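Local structure of polyprenyl synthetase (6KD7) at residues A[2-5]-A[6-10]; A[195-198]-A[199-203]; A[206-209]-A[210-214]; A[314-317]-A[318-322]. The protein probably builds geranylgeranyl pyrophosphate by magnesium-dependent condensation of isoprenoid diphosphates, as other members of the FPP/GGPP synthase family do. One frame throughout, in Å; residues are numbered along the deposited sequence.

Contact 1 of 4, residues A[2-5]-A[6-10]; sequences NTLK and SLRTT
T3 is the N-cap of helix 4-18, a clear case of a side chain standing in for the turn that a helix lacks at its beginning: its OG1 accepts from S6 N at 3.0 Å. The hydroxyl is placed for this by a chi1 of 76°, which sets it between its own backbone N and carbonyl carbon. Regular helical bonding starts at the same residue: L7 N gives an almost straight bond to T3 O (2.9 Å, N-H...O 175°), and R8 N to L4 O follows.

A second kind of bond comes from threonines folded back on the preceding turn. T9 OG1 donates to K5 O at 2.8 Å, while T9 N reaches that oxygen from the other face of the carbonyl plane. T10 repeats the arrangement on S6 O, so two successive carbonyls each serve two donors.

Apolar contact is modest here: N2 CB rests 3.9 Å from L7 CG, and L7 itself is buried against M49 of helix 42-54 and A58 of helix 58-82. Separately, a methyl of L4 lies beside the guanidinium of R8, CD1 to NH1 4.0 Å. The arginine spends NE on K40 O, which ties the helix to the chain just ahead of helix 42-54. Its bend at chi3 (-69°) swings the guanidinium back over the first turn, with L4 O over one of its faces, 3.8 Å from R8 NH2.

Contact 2 of 4, residues A[195-198]-A[199-203]; sequences YDYG and INLGL
From Y195 to L203 the backbone keeps to regular alpha geometry, with Y195, D196, Y197 and G198 giving their carbonyls to I199, N200, L201 and G202; the bond from L201 N to Y197 O is 2.8 Å long. Two tyrosine-aliphatic pairs of the i/i+4 kind lie along this part of helix 188-215, packed between helices 158-183 and 309-322 of the all-helical prenyl synthase fold. In the first, Y195 and I199 cross at a slant, and I199 CG1 comes to 3.5 Å from Y195 CE2. With CG1 anti to its carbonyl carbon (chi1 -65°) and chi2 bent as well, I199 also carries CD1 to the ring, 3.7 Å from Y195 CE2. The tyrosine is further packed on V171 and Q178 of helix 158-183.

The second pair is built differently: Y197 and L201 run side by side in the same direction, and the leucine touches the far end of the phenol. L201 CD2 lies 3.7 Å from Y197 OH and 4.1 Å from Y197 CZ. Around them stand L315 and F318 of helix 309-322, which approach the tyrosine, and L322, which packs on the leucine. N200 OD1 is hydrogen-bonded to N301 ND2 of helix 283-303. Y197 is buried, yet its hydroxyl is hydrogen-bonded to S319 OG of helix 309-322, so the leucine packs against the phenol end without depriving that oxygen of a partner.

Contact 3 of 4, residues A[206-209]-A[210-214]; sequences QLMD and DYLDA
D210 is held to the preceding turn by its backbone, D210 N giving to Q206 O at 2.9 Å, while its buried carboxylate is served from other parts of the chain. D210 OD2 is hydrogen-bonded to both Y161 OH and Y236 N, two partners from separate helices. The side chain reaches them with CG anti to its own carbonyl carbon (chi1 -74°), crossing L207 obliquely, so that L207 CD2 lies 4.1 Å from D210 OD2.

D209 points another way. Its OD1 is 4.1 Å from D210 OD1, and the two carboxylates are turned 61° apart. K223 NZ makes salt bridges to D209 OD2 and D213 OD2 and thereby joins two acids one turn apart. D213 OD1 takes a further bond from D228 N. The backbone beneath this pair is equally regular, D213 N donating to D209 O at 2.9 Å.

On the less polar side, M208 CG meets L212 CD1 at 3.9 Å, the two side chains crossing at a slant; L212 N donates to M208 O. The sequence D-D-Y-L-D is the second aspartate-rich motif (DDxxD) of the prenyl synthases, and the approach of the Q206 side chain to within about 4 Å of a magnesium ion, with no coordination implied, places this turn beside the metal site of the all-helical fold.

Contact 4 of 4, residues A[314-317]-A[318-322]; sequences QLTD and FSLQL
L315 O is gripped twice by one residue: S319 N donates to it at 3.0 Å and S319 OG at 2.9 Å. The two donors arrive from opposite faces of the carbonyl plane, neither lying in it, so the oxygen is held between backbone and side chain. The serine can do this because OG is anti to its carbonyl carbon (chi1 -62°), which folds the hydroxyl back over the previous turn. The second partner of this OG is Y197 OH, on a helix packed alongside. Around this carbonyl, F318 presents the edge of its ring to L315 O, while its backbone N donates to Q314 O at 2.9 Å.

On another side of the turn, T316 CG2 and L320 CD1 lie alongside each other, pointing the same way, at 4.1 Å, and L320 CG sits 3.4 Å from T316 O. T316 OG1 turns back instead to K312 O, much as S319 does one turn later, and Q314 OE1 receives M1 N from the start of the chain. Q321 N closes the set with a bond to D317 O.

The inner face is largely apolar apart from S319 OG: L315 meets M49 and M53, and F318 meets L42 and L46, all on helix 42-54, while L322 rests on F205, a residue of the pyrophosphate pocket. Carbonyls shared by a backbone amide and a folded-back serine are familiar in buried helices, and here the motif lies in the last helix of the all-alpha isoprenoid synthase fold.

The four contacts follow one another along the chain, each a short stretch of helix. Contacts 2 and 3 share helix 188-215, their centres about 17 Å apart, and lead along the helix toward the magnesium ions. Contact 4, on helix 309-322, packs alongside that helix: its centre is about 13 Å from that of contact 2, and M208 CE reaches L322 O at 3.5 Å to touch contact 3. Contact 1 opens helix 4-18; it and contact 4 have their centres about 15 Å apart, yet are in touch through L4 CD1 and F318 CD2 (3.9 Å). The first and last helices thus pack together beside helix 188-215, which carries the second aspartate-rich motif.

Contact 1 of 4, residues A[2-5]-A[6-10]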
ATOM      1  N   ASN A   2     -29.510  43.548  17.942  1.00 54.65           N
ATOM      2  CA  ASN A   2     -29.255  42.750  19.158  1.00 56.47           C
ATOM      3  C   ASN A   2     -27.760  42.480  19.234  1.00 56.32           C
ATOM      4  O   ASN A   2     -27.061  42.633  18.204  1.00 56.59           O
ATOM      5  CB  ASN A   2     -30.053  41.455  19.179  1.00 57.36           C
ATOM      6  CG  ASN A   2     -31.529  41.738  19.311  1.00 57.15           C
ATOM      7  OD1 ASN A   2     -32.157  41.271  20.243  1.00 71.32           O
ATOM      8  ND2 ASN A   2     -32.076  42.539  18.418  1.00 52.02           N
ATOM      9  N   THR A   3     -27.307  42.133  20.428  1.00 50.78           N
ATOM     10  CA  THR A   3     -25.929  41.665  20.700  1.00 56.66           C
ATOM     11  C   THR A   3     -25.690  40.362  19.923  1.00 48.29           C
ATOM     12  O   THR A   3     -26.645  39.547  19.809  1.00 50.49           O
ATOM     13  CB  THR A   3     -25.756  41.492  22.216  1.00 63.94           C
ATOM     14  OG1 THR A   3     -26.418  40.293  22.640  1.00 56.17           O
ATOM     15  CG2 THR A   3     -26.314  42.678  22.980  1.00 63.15           C
ATOM     16  N   LEU A   4     -24.472  40.174  19.415  1.00 47.76           N
ATOM     17  CA  LEU A   4     -23.969  38.873  18.905  1.00 54.50           C
ATOM     18  C   LEU A   4     -24.470  37.734  19.796  1.00 57.09           C
ATOM     19  O   LEU A   4     -24.969  36.731  19.238  1.00 57.60           O
ATOM     20  CB  LEU A   4     -22.443  38.854  18.889  1.00 58.10           C
ATOM     21  CG  LEU A   4     -21.750  39.522  17.703  1.00 65.23           C
ATOM     22  CD1 LEU A   4     -20.282  39.071  17.653  1.00 68.87           C
ATOM     23  CD2 LEU A   4     -22.468  39.238  16.378  1.00 66.30           C
ATOM     24  N   LYS A   5     -24.322  37.859  21.119  1.00 58.31           N
ATOM     25  CA  LYS A   5     -24.595  36.740  22.058  1.00 55.45           C
ATOM     26  C   LYS A   5     -26.092  36.403  22.007  1.00 47.78           C
ATOM     27  O   LYS A   5     -26.467  35.234  22.058  1.00 46.00           O
ATOM     28  CB  LYS A   5     -24.146  37.121  23.471  1.00 66.96           C
ATOM     29  CG  LYS A   5     -24.054  35.946  24.434  1.00 77.13           C
ATOM     30  CD  LYS A   5     -24.404  36.286  25.867  1.00 92.19           C
ATOM     31  CE  LYS A   5     -24.940  35.094  26.635  1.00 99.74           C
ATOM     32  NZ  LYS A   5     -25.210  35.444  28.048  1.00107.36           N
ATOM     33  N   SER A   6     -26.934  37.418  21.945  1.00 46.28           N
ATOM     34  CA  SER A   6     -28.403  37.268  21.856  1.00 45.65           C
ATOM     35  C   SER A   6     -28.772  36.618  20.498  1.00 46.17           C
ATOM     36  O   SER A   6     -29.572  35.647  20.485  1.00 40.55           O
ATOM     37  CB  SER A   6     -29.049  38.623  22.049  1.00 45.34           C
ATOM     38  OG  SER A   6     -30.367  38.622  21.535  1.00 51.16           O
ATOM     39  N   LEU A   7     -28.246  37.153  19.386  1.00 40.73           N
ATOM     40  CA  LEU A   7     -28.465  36.580  18.020  1.00 38.76           C
ATOM     41  C   LEU A   7     -27.968  35.124  17.977  1.00 35.33           C
ATOM     42  O   LEU A   7     -28.745  34.256  17.513  1.00 37.29           O
ATOM     43  CB  LEU A   7     -27.774  37.461  16.978  1.00 38.97           C
ATOM     44  CG  LEU A   7     -28.454  38.808  16.736  1.00 38.59           C
ATOM     45  CD1 LEU A   7     -27.653  39.639  15.770  1.00 39.73           C
ATOM     46  CD2 LEU A   7     -29.894  38.631  16.256  1.00 38.66           C
ATOM     47  N   ARG A   8     -26.787  34.856  18.517  1.00 35.74           N
ATOM     48  CA  ARG A   8     -26.237  33.484  18.477  1.00 40.23           C
ATOM     49  C   ARG A   8     -27.175  32.541  19.232  1.00 44.33           C
ATOM     50  O   ARG A   8     -27.412  31.444  18.744  1.00 43.59           O
ATOM     51  CB  ARG A   8     -24.818  33.466  19.049  1.00 44.05           C
ATOM     52  CG  ARG A   8     -24.041  32.197  18.735  1.00 53.44           C
ATOM     53  CD  ARG A   8     -22.604  32.200  19.215  1.00 50.29           C
ATOM     54  NE  ARG A   8     -21.764  33.126  18.476  1.00 59.66           N
ATOM     55  CZ  ARG A   8     -21.395  34.324  18.906  1.00 64.07           C
ATOM     56  NH1 ARG A   8     -20.626  35.087  18.155  1.00 56.45           N
ATOM     57  NH2 ARG A   8     -21.785  34.754  20.090  1.00 70.66           N
ATOM     58  N   THR A   9     -27.751  33.004  20.336  1.00 42.15           N
ATOM     59  CA  THR A   9     -28.572  32.125  21.194  1.00 42.15           C
ATOM     60  C   THR A   9     -29.847  31.771  20.423  1.00 37.69           C
ATOM     61  O   THR A   9     -30.223  30.578  20.405  1.00 39.20           O
ATOM     62  CB  THR A   9     -28.785  32.771  22.580  1.00 47.16           C
ATOM     63  OG1 THR A   9     -27.518  32.878  23.236  1.00 46.61           O
ATOM     64  CG2 THR A   9     -29.719  31.977  23.463  1.00 41.52           C
ATOM     65  N   THR A  10     -30.515  32.772  19.852  1.00 37.05           N
ATOM     66  CA  THR A  10     -31.730  32.593  19.016  1.00 37.74           C
ATOM     67  C   THR A  10     -31.361  31.689  17.822  1.00 36.65           C
ATOM     68  O   THR A  10     -32.112  30.754  17.521  1.00 36.01           O
ATOM     69  CB  THR A  10     -32.233  33.922  18.445  1.00 45.24           C
ATOM     70  OG1 THR A  10     -32.156  34.936  19.446  1.00 51.08           O
ATOM     71  CG2 THR A  10     -33.624  33.818  17.851  1.00 41.26           C
TER

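Contact 2 of 4, residues A[195-198]-A[199-203]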
ATOM      1  N   TYR A 195     -22.955  44.340   0.389  1.00 29.11           N
ATOM      2  CA  TYR A 195     -22.128  43.270  -0.214  1.00 31.74           C
ATOM      3  C   TYR A 195     -20.672  43.700  -0.212  1.00 31.26           C
ATOM      4  O   TYR A 195     -19.830  42.949   0.281  1.00 31.17           O
ATOM      5  CB  TYR A 195     -22.553  42.924  -1.639  1.00 31.58           C
ATOM      6  CG  TYR A 195     -21.778  41.811  -2.298  1.00 27.46           C
ATOM      7  CD1 TYR A 195     -22.172  40.488  -2.172  1.00 30.59           C
ATOM      8  CD2 TYR A 195     -20.697  42.085  -3.106  1.00 27.07           C
ATOM      9  CE1 TYR A 195     -21.503  39.460  -2.828  1.00 28.10           C
ATOM     10  CE2 TYR A 195     -20.011  41.071  -3.755  1.00 31.52           C
ATOM     11  CZ  TYR A 195     -20.387  39.748  -3.582  1.00 27.82           C
ATOM     12  OH  TYR A 195     -19.711  38.749  -4.227  1.00 29.67           O
ATOM     13  N   ASP A 196     -20.403  44.877  -0.737  1.00 29.81           N
ATOM     14  CA  ASP A 196     -19.038  45.441  -0.852  1.00 33.57           C
ATOM     15  C   ASP A 196     -18.363  45.526   0.521  1.00 31.70           C
ATOM     16  O   ASP A 196     -17.138  45.279   0.603  1.00 31.27           O
ATOM     17  CB  ASP A 196     -19.080  46.819  -1.503  1.00 35.26           C
ATOM     18  CG  ASP A 196     -19.426  46.793  -2.979  1.00 42.28           C
ATOM     19  OD1 ASP A 196     -19.541  45.676  -3.562  1.00 40.73           O
ATOM     20  OD2 ASP A 196     -19.549  47.899  -3.553  1.00 42.34           O
ATOM     21  N   TYR A 197     -19.091  45.975   1.538  1.00 29.03           N
ATOM     22  CA  TYR A 197     -18.576  45.977   2.917  1.00 28.97           C
ATOM     23  C   TYR A 197     -18.073  44.551   3.217  1.00 29.60           C
ATOM     24  O   TYR A 197     -16.945  44.405   3.719  1.00 31.17           O
ATOM     25  CB  TYR A 197     -19.669  46.412   3.904  1.00 26.32           C
ATOM     26  CG  TYR A 197     -19.446  45.989   5.327  1.00 22.78           C
ATOM     27  CD1 TYR A 197     -18.318  46.372   6.030  1.00 26.35           C
ATOM     28  CD2 TYR A 197     -20.371  45.208   5.970  1.00 24.48           C
ATOM     29  CE1 TYR A 197     -18.126  46.000   7.357  1.00 23.73           C
ATOM     30  CE2 TYR A 197     -20.170  44.790   7.270  1.00 25.48           C
ATOM     31  CZ  TYR A 197     -19.031  45.168   7.953  1.00 22.75           C
ATOM     32  OH  TYR A 197     -18.856  44.719   9.224  1.00 27.98           O
ATOM     33  N   GLY A 198     -18.946  43.562   3.037  1.00 25.85           N
ATOM     34  CA  GLY A 198     -18.641  42.127   3.260  1.00 30.13           C
ATOM     35  C   GLY A 198     -17.376  41.702   2.488  1.00 27.11           C
ATOM     36  O   GLY A 198     -16.534  41.064   3.075  1.00 26.79           O
ATOM     37  N   ILE A 199     -17.195  42.134   1.257  1.00 23.32           N
ATOM     38  CA  ILE A 199     -15.970  41.807   0.498  1.00 28.57           C
ATOM     39  C   ILE A 199     -14.759  42.351   1.255  1.00 34.04           C
ATOM     40  O   ILE A 199     -13.822  41.585   1.462  1.00 31.77           O
ATOM     41  CB  ILE A 199     -16.056  42.287  -0.948  1.00 29.26           C
ATOM     42  CG1 ILE A 199     -17.152  41.550  -1.715  1.00 35.36           C
ATOM     43  CG2 ILE A 199     -14.717  42.149  -1.662  1.00 29.32           C
ATOM     44  CD1 ILE A 199     -16.975  40.048  -1.821  1.00 35.54           C
ATOM     45  N   ASN A 200     -14.762  43.614   1.651  1.00 31.21           N
ATOM     46  CA  ASN A 200     -13.560  44.231   2.272  1.00 32.16           C
ATOM     47  C   ASN A 200     -13.371  43.571   3.642  1.00 29.98           C
ATOM     48  O   ASN A 200     -12.253  43.235   4.020  1.00 29.70           O
ATOM     49  CB  ASN A 200     -13.690  45.756   2.352  1.00 32.24           C
ATOM     50  CG  ASN A 200     -13.471  46.448   1.021  1.00 37.36           C
ATOM     51  OD1 ASN A 200     -14.255  47.323   0.573  1.00 36.46           O
ATOM     52  ND2 ASN A 200     -12.362  46.101   0.411  1.00 30.46           N
ATOM     53  N   LEU A 201     -14.444  43.312   4.356  1.00 26.20           N
ATOM     54  CA  LEU A 201     -14.304  42.687   5.676  1.00 29.71           C
ATOM     55  C   LEU A 201     -13.680  41.291   5.486  1.00 31.70           C
ATOM     56  O   LEU A 201     -12.926  40.842   6.361  1.00 29.37           O
ATOM     57  CB  LEU A 201     -15.683  42.592   6.334  1.00 28.72           C
ATOM     58  CG  LEU A 201     -15.701  42.040   7.752  1.00 30.77           C
ATOM     59  CD1 LEU A 201     -15.173  43.046   8.766  1.00 33.94           C
ATOM     60  CD2 LEU A 201     -17.098  41.606   8.145  1.00 31.64           C
ATOM     61  N   GLY A 202     -14.148  40.567   4.477  1.00 28.58           N
ATOM     62  CA  GLY A 202     -13.805  39.144   4.283  1.00 31.99           C
ATOM     63  C   GLY A 202     -12.343  39.052   3.868  1.00 29.06           C
ATOM     64  O   GLY A 202     -11.638  38.189   4.383  1.00 27.43           O
ATOM     65  N   LEU A 203     -11.900  39.984   3.041  1.00 25.94           N
ATOM     66  CA  LEU A 203     -10.491  40.058   2.625  1.00 29.51           C
ATOM     67  C   LEU A 203      -9.597  40.389   3.829  1.00 31.99           C
ATOM     68  O   LEU A 203      -8.561  39.743   4.003  1.00 31.47           O
ATOM     69  CB  LEU A 203     -10.367  41.066   1.488  1.00 29.55           C
ATOM     70  CG  LEU A 203     -10.864  40.594   0.121  1.00 31.67           C
ATOM     71  CD1 LEU A 203     -10.867  41.762  -0.875  1.00 30.72           C
ATOM     72  CD2 LEU A 203     -10.007  39.451  -0.431  1.00 32.26           C
TER

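Contact 3 of 4, residues A[206-209]-A[210-214]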
ATOM      1  N   GLN A 206      -9.360  37.203   6.025  1.00 28.80           N
ATOM      2  CA  GLN A 206      -8.562  36.112   5.434  1.00 29.48           C
ATOM      3  C   GLN A 206      -7.087  36.511   5.484  1.00 29.61           C
ATOM      4  O   GLN A 206      -6.268  35.638   5.808  1.00 27.55           O
ATOM      5  CB  GLN A 206      -8.994  35.827   4.010  1.00 27.11           C
ATOM      6  CG  GLN A 206      -8.163  34.749   3.354  1.00 30.78           C
ATOM      7  CD  GLN A 206      -8.105  33.462   4.138  1.00 30.27           C
ATOM      8  OE1 GLN A 206      -7.034  32.883   4.287  1.00 32.31           O
ATOM      9  NE2 GLN A 206      -9.244  33.007   4.621  1.00 28.20           N
ATOM     10  N   LEU A 207      -6.758  37.762   5.180  1.00 28.23           N
ATOM     11  CA  LEU A 207      -5.362  38.244   5.321  1.00 29.51           C
ATOM     12  C   LEU A 207      -4.908  38.092   6.770  1.00 31.38           C
ATOM     13  O   LEU A 207      -3.723  37.705   6.981  1.00 31.08           O
ATOM     14  CB  LEU A 207      -5.197  39.648   4.764  1.00 29.64           C
ATOM     15  CG  LEU A 207      -5.349  39.695   3.247  1.00 32.78           C
ATOM     16  CD1 LEU A 207      -5.286  41.116   2.752  1.00 39.26           C
ATOM     17  CD2 LEU A 207      -4.273  38.874   2.554  1.00 36.23           C
ATOM     18  N   MET A 208      -5.818  38.298   7.721  1.00 30.97           N
ATOM     19  CA  MET A 208      -5.519  38.087   9.159  1.00 32.57           C
ATOM     20  C   MET A 208      -5.245  36.598   9.399  1.00 30.05           C
ATOM     21  O   MET A 208      -4.303  36.298  10.099  1.00 29.97           O
ATOM     22  CB  MET A 208      -6.683  38.534  10.043  1.00 34.61           C
ATOM     23  CG  MET A 208      -6.369  38.480  11.520  1.00 42.57           C
ATOM     24  SD  MET A 208      -7.733  38.994  12.585  1.00 56.23           S
ATOM     25  CE  MET A 208      -8.778  37.543  12.581  1.00 50.65           C
ATOM     26  N   ASP A 209      -6.049  35.711   8.813  1.00 29.54           N
ATOM     27  CA  ASP A 209      -5.832  34.256   8.959  1.00 29.47           C
ATOM     28  C   ASP A 209      -4.439  33.909   8.367  1.00 29.39           C
ATOM     29  O   ASP A 209      -3.668  33.207   9.014  1.00 29.37           O
ATOM     30  CB  ASP A 209      -7.031  33.520   8.378  1.00 33.30           C
ATOM     31  CG  ASP A 209      -6.776  32.027   8.324  1.00 45.52           C
ATOM     32  OD1 ASP A 209      -6.151  31.567   7.328  1.00 50.37           O
ATOM     33  OD2 ASP A 209      -7.150  31.334   9.297  1.00 51.20           O
ATOM     34  N   ASP A 210      -4.053  34.476   7.225  1.00 29.60           N
ATOM     35  CA  ASP A 210      -2.727  34.221   6.631  1.00 30.61           C
ATOM     36  C   ASP A 210      -1.667  34.615   7.665  1.00 35.50           C
ATOM     37  O   ASP A 210      -0.691  33.904   7.785  1.00 34.69           O
ATOM     38  CB  ASP A 210      -2.532  34.992   5.327  1.00 29.81           C
ATOM     39  CG  ASP A 210      -3.296  34.451   4.133  1.00 29.16           C
ATOM     40  OD1 ASP A 210      -4.026  33.433   4.299  1.00 26.98           O
ATOM     41  OD2 ASP A 210      -3.112  35.024   3.040  1.00 33.65           O
ATOM     42  N   TYR A 211      -1.849  35.746   8.353  1.00 34.87           N
ATOM     43  CA  TYR A 211      -0.848  36.314   9.276  1.00 33.06           C
ATOM     44  C   TYR A 211      -0.719  35.411  10.500  1.00 31.38           C
ATOM     45  O   TYR A 211       0.409  35.096  10.934  1.00 35.03           O
ATOM     46  CB  TYR A 211      -1.217  37.742   9.695  1.00 38.74           C
ATOM     47  CG  TYR A 211      -0.217  38.342  10.648  1.00 35.27           C
ATOM     48  CD1 TYR A 211      -0.327  38.139  12.011  1.00 37.44           C
ATOM     49  CD2 TYR A 211       0.888  39.009  10.161  1.00 39.63           C
ATOM     50  CE1 TYR A 211       0.623  38.641  12.876  1.00 40.57           C
ATOM     51  CE2 TYR A 211       1.850  39.523  11.009  1.00 40.45           C
ATOM     52  CZ  TYR A 211       1.705  39.336  12.369  1.00 40.40           C
ATOM     53  OH  TYR A 211       2.660  39.839  13.184  1.00 50.05           O
ATOM     54  N   LEU A 212      -1.849  35.026  11.063  1.00 30.01           N
ATOM     55  CA  LEU A 212      -1.918  34.288  12.340  1.00 33.97           C
ATOM     56  C   LEU A 212      -1.509  32.832  12.105  1.00 34.08           C
ATOM     57  O   LEU A 212      -1.121  32.177  13.074  1.00 33.94           O
ATOM     58  CB  LEU A 212      -3.326  34.392  12.949  1.00 34.27           C
ATOM     59  CG  LEU A 212      -3.714  35.772  13.515  1.00 38.02           C
ATOM     60  CD1 LEU A 212      -5.136  35.755  14.061  1.00 34.53           C
ATOM     61  CD2 LEU A 212      -2.750  36.251  14.606  1.00 37.47           C
ATOM     62  N   ASP A 213      -1.630  32.320  10.889  1.00 33.80           N
ATOM     63  CA  ASP A 213      -1.181  30.931  10.606  1.00 35.37           C
ATOM     64  C   ASP A 213       0.319  30.832  10.963  1.00 32.17           C
ATOM     65  O   ASP A 213       0.673  29.875  11.576  1.00 31.44           O
ATOM     66  CB  ASP A 213      -1.447  30.536   9.153  1.00 36.26           C
ATOM     67  CG  ASP A 213      -1.175  29.068   8.883  1.00 36.37           C
ATOM     68  OD1 ASP A 213      -0.011  28.715   8.610  1.00 35.39           O
ATOM     69  OD2 ASP A 213      -2.090  28.300   9.071  1.00 34.07           O
ATOM     70  N   ALA A 214       1.128  31.817  10.598  1.00 30.08           N
ATOM     71  CA  ALA A 214       2.568  31.888  10.908  1.00 35.96           C
ATOM     72  C   ALA A 214       2.802  32.398  12.335  1.00 42.83           C
ATOM     73  O   ALA A 214       3.607  31.779  13.044  1.00 42.36           O
ATOM     74  CB  ALA A 214       3.249  32.787   9.924  1.00 34.71           C
TER

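Contact 4 of 4, residues A[314-317]-A[318-322]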
ATOM      1  N   GLN A 314     -22.327  49.967  15.907  1.00 44.67           N
ATOM      2  CA  GLN A 314     -22.345  48.530  16.257  1.00 44.82           C
ATOM      3  C   GLN A 314     -21.506  47.783  15.205  1.00 46.83           C
ATOM      4  O   GLN A 314     -20.618  47.026  15.593  1.00 39.49           O
ATOM      5  CB  GLN A 314     -23.769  48.019  16.411  1.00 50.29           C
ATOM      6  CG  GLN A 314     -24.336  48.392  17.775  1.00 61.84           C
ATOM      7  CD  GLN A 314     -25.829  48.206  17.885  1.00 66.14           C
ATOM      8  OE1 GLN A 314     -26.376  47.180  17.479  1.00 58.03           O
ATOM      9  NE2 GLN A 314     -26.494  49.206  18.452  1.00 74.45           N
ATOM     10  N   LEU A 315     -21.719  48.063  13.925  1.00 41.55           N
ATOM     11  CA  LEU A 315     -21.049  47.342  12.822  1.00 44.00           C
ATOM     12  C   LEU A 315     -19.568  47.696  12.856  1.00 42.50           C
ATOM     13  O   LEU A 315     -18.770  46.832  12.502  1.00 35.39           O
ATOM     14  CB  LEU A 315     -21.649  47.766  11.490  1.00 43.94           C
ATOM     15  CG  LEU A 315     -21.795  46.685  10.437  1.00 45.52           C
ATOM     16  CD1 LEU A 315     -22.486  45.456  11.008  1.00 46.97           C
ATOM     17  CD2 LEU A 315     -22.579  47.245   9.243  1.00 45.14           C
ATOM     18  N   THR A 316     -19.237  48.941  13.199  1.00 39.83           N
ATOM     19  CA  THR A 316     -17.843  49.430  13.175  1.00 39.18           C
ATOM     20  C   THR A 316     -17.080  48.693  14.279  1.00 41.86           C
ATOM     21  O   THR A 316     -15.975  48.215  14.012  1.00 40.28           O
ATOM     22  CB  THR A 316     -17.736  50.949  13.314  1.00 33.34           C
ATOM     23  OG1 THR A 316     -18.173  51.561  12.107  1.00 33.94           O
ATOM     24  CG2 THR A 316     -16.315  51.416  13.550  1.00 31.87           C
ATOM     25  N   ASP A 317     -17.697  48.571  15.441  1.00 37.66           N
ATOM     26  CA  ASP A 317     -17.139  47.864  16.611  1.00 39.82           C
ATOM     27  C   ASP A 317     -17.024  46.383  16.293  1.00 41.28           C
ATOM     28  O   ASP A 317     -16.075  45.762  16.767  1.00 43.54           O
ATOM     29  CB  ASP A 317     -18.014  48.009  17.862  1.00 39.08           C
ATOM     30  CG  ASP A 317     -17.917  49.410  18.468  1.00 49.30           C
ATOM     31  OD1 ASP A 317     -16.980  50.184  18.032  1.00 41.97           O
ATOM     32  OD2 ASP A 317     -18.790  49.743  19.349  1.00 50.25           O
ATOM     33  N   PHE A 318     -18.024  45.800  15.648  1.00 36.92           N
ATOM     34  CA  PHE A 318     -18.004  44.351  15.334  1.00 37.60           C
ATOM     35  C   PHE A 318     -16.815  44.058  14.393  1.00 37.88           C
ATOM     36  O   PHE A 318     -16.085  43.126  14.631  1.00 42.23           O
ATOM     37  CB  PHE A 318     -19.342  43.917  14.768  1.00 37.20           C
ATOM     38  CG  PHE A 318     -19.276  42.621  14.017  1.00 35.60           C
ATOM     39  CD1 PHE A 318     -18.935  42.611  12.680  1.00 35.92           C
ATOM     40  CD2 PHE A 318     -19.581  41.430  14.644  1.00 38.48           C
ATOM     41  CE1 PHE A 318     -18.905  41.423  11.983  1.00 35.17           C
ATOM     42  CE2 PHE A 318     -19.503  40.240  13.950  1.00 39.27           C
ATOM     43  CZ  PHE A 318     -19.168  40.246  12.624  1.00 35.22           C
ATOM     44  N   SER A 319     -16.587  44.923  13.422  1.00 34.35           N
ATOM     45  CA  SER A 319     -15.517  44.822  12.420  1.00 37.96           C
ATOM     46  C   SER A 319     -14.171  44.915  13.134  1.00 45.75           C
ATOM     47  O   SER A 319     -13.274  44.122  12.818  1.00 43.08           O
ATOM     48  CB  SER A 319     -15.649  45.879  11.364  1.00 33.95           C
ATOM     49  OG  SER A 319     -16.864  45.725  10.660  1.00 35.02           O
ATOM     50  N   LEU A 320     -14.018  45.869  14.042  1.00 45.52           N
ATOM     51  CA  LEU A 320     -12.747  46.015  14.785  1.00 44.24           C
ATOM     52  C   LEU A 320     -12.570  44.796  15.714  1.00 40.99           C
ATOM     53  O   LEU A 320     -11.534  44.195  15.625  1.00 42.75           O
ATOM     54  CB  LEU A 320     -12.723  47.365  15.500  1.00 46.37           C
ATOM     55  CG  LEU A 320     -12.696  48.600  14.586  1.00 41.61           C
ATOM     56  CD1 LEU A 320     -12.950  49.868  15.391  1.00 45.53           C
ATOM     57  CD2 LEU A 320     -11.396  48.728  13.827  1.00 45.39           C
ATOM     58  N   GLN A 321     -13.603  44.360  16.412  1.00 38.28           N
ATOM     59  CA  GLN A 321     -13.437  43.184  17.295  1.00 43.88           C
ATOM     60  C   GLN A 321     -13.033  41.953  16.468  1.00 48.00           C
ATOM     61  O   GLN A 321     -12.180  41.211  16.933  1.00 47.43           O
ATOM     62  CB  GLN A 321     -14.739  42.933  18.049  1.00 49.08           C
ATOM     63  CG  GLN A 321     -14.668  41.754  19.003  1.00 67.87           C
ATOM     64  CD  GLN A 321     -16.028  41.221  19.382  1.00 86.14           C
ATOM     65  OE1 GLN A 321     -16.863  41.929  19.937  1.00 85.44           O
ATOM     66  NE2 GLN A 321     -16.259  39.951  19.085  1.00 96.01           N
ATOM     67  N   LEU A 322     -13.597  41.781  15.271  1.00 45.14           N
ATOM     68  CA  LEU A 322     -13.362  40.576  14.427  1.00 40.10           C
ATOM     69  C   LEU A 322     -11.875  40.529  14.076  1.00 39.74           C
ATOM     70  O   LEU A 322     -11.311  39.442  14.116  1.00 37.98           O
ATOM     71  CB  LEU A 322     -14.202  40.646  13.146  1.00 41.72           C
ATOM     72  CG  LEU A 322     -14.118  39.422  12.230  1.00 40.26           C
ATOM     73  CD1 LEU A 322     -14.721  38.190  12.888  1.00 38.71           C
ATOM     74  CD2 LEU A 322     -14.789  39.700  10.897  1.00 38.34           C
TER